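Local coordinates for glycoside hydrolase family protein (Novosphingobium sp. PP1Y, PDB 6Q2F), which probably hydrolyses the glycosidic bonds of terminal alpha-L-rhamnose in rhamnosylated glycosides, as an alpha-L-rhamnosidase of a glycoside hydrolase family, at residues A[730-735]-A[761-766]. Residues are numbered along the deposited sequence; the frame is centred on the assembly and turned at random.
Sequences NVADVA and AYDYIN
Val734 and Tyr762 pair in parallel, as do Ala735 and Asp763, and a hydrogen bond of this register, Asp763 N to Val734 O at 3.0 Å, is nearly straight (162° at the hydrogen). On the other side of Val734 its companion, Val734 N to Ala761 O, is weak. At the start of the ladder the bonding is shared: the carbonyl O of Ala761 also takes Asp733 N at 3.0 Å, from 45° above the carbonyl plane, so a single acceptor serves two successive amides where the strand 734-737 begins.

Asp763 can be followed outward from its CB. Ala735 and Asp763 turn their side chains to the same face of the sheet, and with CG anti to the carbonyl carbon (chi1 -70°) the carboxylate leans back toward the start of 730-735. There Asp763 CG lies 4.2 Å and OD2 4.0 Å from Ala732 CB. A water lies 2.7 Å from Asp763 OD2 and also bonds to Asn730 OD1, and OD2 is hydrogen-bonded to Tyr789 OH. OD1 faces Asn730 OD1 without bonding to it and is held by His634 ND1. The two oxygens are thus held by strand 788-794 (Tyr789) and helix 620-636 (His634), which would fix the carboxylate's rotation in a buried setting.

Further along the same face, Ala735 CB rests on Ile765, 3.8 Å from CG2 and equally from CD1. On the other face Val734 CB meets Tyr762 CB at 3.9 Å, while the tyrosine ring leads away to Lys627 in a cation-pi contact.

This pairing joins the two parallel strands of a beta-alpha-beta unit that includes the short helix 744-747. Strand 788-794 flanks 734-737 as another parallel neighbour, helix 620-636 packs against Ile765 and Asn730, and Asn766 N-caps helix 767-773.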
ATOM      1  N   ASN A 730     -12.419  -2.491  17.184  1.00 22.05           N
ATOM      2  CA  ASN A 730     -11.269  -3.372  17.302  1.00 26.10           C
ATOM      3  C   ASN A 730     -10.763  -3.417  18.736  1.00 31.25           C
ATOM      4  O   ASN A 730     -10.715  -2.396  19.424  1.00 31.62           O
ATOM      5  CB  ASN A 730     -10.132  -2.905  16.405  1.00 25.27           C
ATOM      6  CG  ASN A 730      -9.027  -3.936  16.322  1.00 28.98           C
ATOM      7  OD1 ASN A 730      -7.919  -3.733  16.808  1.00 33.11           O
ATOM      8  ND2 ASN A 730      -9.335  -5.069  15.709  1.00 18.72           N
ATOM      9  N   VAL A 731     -10.344  -4.605  19.169  1.00 24.49           N
ATOM     10  CA  VAL A 731      -9.659  -4.785  20.443  1.00 22.75           C
ATOM     11  C   VAL A 731      -8.201  -5.124  20.169  1.00 28.52           C
ATOM     12  O   VAL A 731      -7.906  -6.121  19.500  1.00 27.80           O
ATOM     13  CB  VAL A 731     -10.324  -5.882  21.286  1.00 28.18           C
ATOM     14  CG1 VAL A 731      -9.458  -6.231  22.513  1.00 22.73           C
ATOM     15  CG2 VAL A 731     -11.677  -5.397  21.750  1.00 29.93           C
ATOM     16  N   ALA A 732      -7.286  -4.336  20.734  1.00 28.06           N
ATOM     17  CA  ALA A 732      -5.860  -4.626  20.656  1.00 23.95           C
ATOM     18  C   ALA A 732      -5.222  -4.240  21.978  1.00 33.86           C
ATOM     19  O   ALA A 732      -5.639  -3.267  22.603  1.00 32.58           O
ATOM     20  CB  ALA A 732      -5.189  -3.874  19.500  1.00 18.45           C
ATOM     21  N   ASP A 733      -4.223  -5.011  22.406  1.00 28.62           N
ATOM     22  CA  ASP A 733      -3.568  -4.761  23.679  1.00 25.26           C
ATOM     23  C   ASP A 733      -2.258  -4.011  23.540  1.00 27.06           C
ATOM     24  O   ASP A 733      -1.831  -3.376  24.508  1.00 24.36           O
ATOM     25  CB  ASP A 733      -3.313  -6.081  24.419  1.00 27.58           C
ATOM     26  CG  ASP A 733      -4.598  -6.760  24.846  1.00 34.58           C
ATOM     27  OD1 ASP A 733      -5.513  -6.065  25.324  1.00 38.32           O
ATOM     28  OD2 ASP A 733      -4.704  -7.981  24.688  1.00 46.73           O
ATOM     29  N   VAL A 734      -1.619  -4.058  22.370  1.00 24.82           N
ATOM     30  CA  VAL A 734      -0.287  -3.496  22.180  1.00 29.10           C
ATOM     31  C   VAL A 734      -0.387  -2.348  21.185  1.00 36.18           C
ATOM     32  O   VAL A 734      -0.987  -2.497  20.114  1.00 31.58           O
ATOM     33  CB  VAL A 734       0.717  -4.567  21.710  1.00 25.09           C
ATOM     34  CG1 VAL A 734       2.067  -3.936  21.408  1.00 27.35           C
ATOM     35  CG2 VAL A 734       0.868  -5.669  22.771  1.00 27.78           C
ATOM     36  N   ALA A 735       0.155  -1.190  21.559  1.00 32.66           N
ATOM     37  CA  ALA A 735       0.361  -0.098  20.614  1.00 27.39           C
ATOM     38  C   ALA A 735       1.818  -0.180  20.181  1.00 28.57           C
ATOM     39  O   ALA A 735       2.724   0.088  20.974  1.00 28.38           O
ATOM     40  CB  ALA A 735       0.041   1.258  21.245  1.00 26.56           C
ATOM     41  N   ALA A 761      -3.675  -8.881  20.074  1.00 29.10           N
ATOM     42  CA  ALA A 761      -3.759  -8.036  18.893  1.00 28.68           C
ATOM     43  C   ALA A 761      -2.979  -6.740  19.109  1.00 34.32           C
ATOM     44  O   ALA A 761      -2.683  -6.344  20.240  1.00 30.45           O
ATOM     45  CB  ALA A 761      -5.212  -7.714  18.543  1.00 23.19           C
ATOM     46  N   TYR A 762      -2.639  -6.083  18.003  1.00 28.19           N
ATOM     47  CA  TYR A 762      -1.859  -4.861  18.085  1.00 27.34           C
ATOM     48  C   TYR A 762      -2.251  -3.903  16.972  1.00 29.09           C
ATOM     49  O   TYR A 762      -2.784  -4.300  15.930  1.00 27.85           O
ATOM     50  CB  TYR A 762      -0.350  -5.131  18.017  1.00 27.91           C
ATOM     51  CG  TYR A 762       0.155  -5.676  16.698  1.00 36.58           C
ATOM     52  CD1 TYR A 762       0.022  -7.031  16.381  1.00 35.49           C
ATOM     53  CD2 TYR A 762       0.814  -4.852  15.793  1.00 30.02           C
ATOM     54  CE1 TYR A 762       0.501  -7.542  15.175  1.00 29.16           C
ATOM     55  CE2 TYR A 762       1.296  -5.347  14.600  1.00 29.70           C
ATOM     56  CZ  TYR A 762       1.133  -6.690  14.286  1.00 36.94           C
ATOM     57  OH  TYR A 762       1.631  -7.175  13.097  1.00 36.19           O
ATOM     58  N   ASP A 763      -2.010  -2.623  17.252  1.00 28.79           N
ATOM     59  CA  ASP A 763      -2.071  -1.527  16.299  1.00 28.98           C
ATOM     60  C   ASP A 763      -0.689  -0.893  16.214  1.00 30.96           C
ATOM     61  O   ASP A 763       0.054  -0.860  17.205  1.00 26.68           O
ATOM     62  CB  ASP A 763      -3.065  -0.436  16.744  1.00 25.62           C
ATOM     63  CG  ASP A 763      -4.514  -0.875  16.672  1.00 28.96           C
ATOM     64  OD1 ASP A 763      -4.842  -1.674  15.775  1.00 32.28           O
ATOM     65  OD2 ASP A 763      -5.320  -0.392  17.514  1.00 26.21           O
ATOM     66  N   TYR A 764      -0.346  -0.376  15.042  1.00 29.87           N
ATOM     67  CA  TYR A 764       0.790   0.525  14.960  1.00 22.36           C
ATOM     68  C   TYR A 764       0.366   1.913  15.423  1.00 24.27           C
ATOM     69  O   TYR A 764      -0.770   2.341  15.188  1.00 23.82           O
ATOM     70  CB  TYR A 764       1.314   0.627  13.535  1.00 26.29           C
ATOM     71  CG  TYR A 764       1.972  -0.619  13.027  1.00 31.50           C
ATOM     72  CD1 TYR A 764       3.123  -1.109  13.631  1.00 26.65           C
ATOM     73  CD2 TYR A 764       1.464  -1.298  11.928  1.00 22.98           C
ATOM     74  CE1 TYR A 764       3.752  -2.246  13.158  1.00 25.58           C
ATOM     75  CE2 TYR A 764       2.090  -2.432  11.446  1.00 24.19           C
ATOM     76  CZ  TYR A 764       3.228  -2.899  12.063  1.00 26.19           C
ATOM     77  OH  TYR A 764       3.832  -4.030  11.590  1.00 26.16           O
ATOM     78  N   ILE A 765       1.284   2.620  16.086  1.00 24.88           N
ATOM     79  CA  ILE A 765       1.111   4.036  16.401  1.00 26.58           C
ATOM     80  C   ILE A 765       2.332   4.773  15.882  1.00 25.39           C
ATOM     81  O   ILE A 765       3.463   4.285  16.009  1.00 21.30           O
ATOM     82  CB  ILE A 765       0.927   4.311  17.912  1.00 26.86           C
ATOM     83  CG1 ILE A 765       2.095   3.765  18.727  1.00 24.66           C
ATOM     84  CG2 ILE A 765      -0.347   3.703  18.425  1.00 24.71           C
ATOM     85  CD1 ILE A 765       2.085   4.288  20.184  1.00 32.11           C
ATOM     86  N   ASN A 766       2.103   5.927  15.264  1.00 26.21           N
ATOM     87  CA  ASN A 766       3.165   6.788  14.782  1.00 27.44           C
ATOM     88  C   ASN A 766       3.361   7.945  15.757  1.00 32.33           C
ATOM     89  O   ASN A 766       2.774   7.984  16.849  1.00 29.41           O
ATOM     90  CB  ASN A 766       2.846   7.266  13.357  1.00 25.33           C
ATOM     91  CG  ASN A 766       1.628   8.181  13.295  1.00 28.13           C
ATOM     92  OD1 ASN A 766       0.861   8.284  14.254  1.00 27.56           O
ATOM     93  ND2 ASN A 766       1.429   8.829  12.142  1.00 22.79           N
TER
HETATM   94  O   HOH W   1      -5.626  -5.078  15.838  1.00 27.19           O
HETATM   95  O   HOH W   2      -7.691  -1.185  18.567  1.00 30.03           O
HETATM   96  O   HOH W   3      -5.688  -8.491  22.006  1.00 27.97           O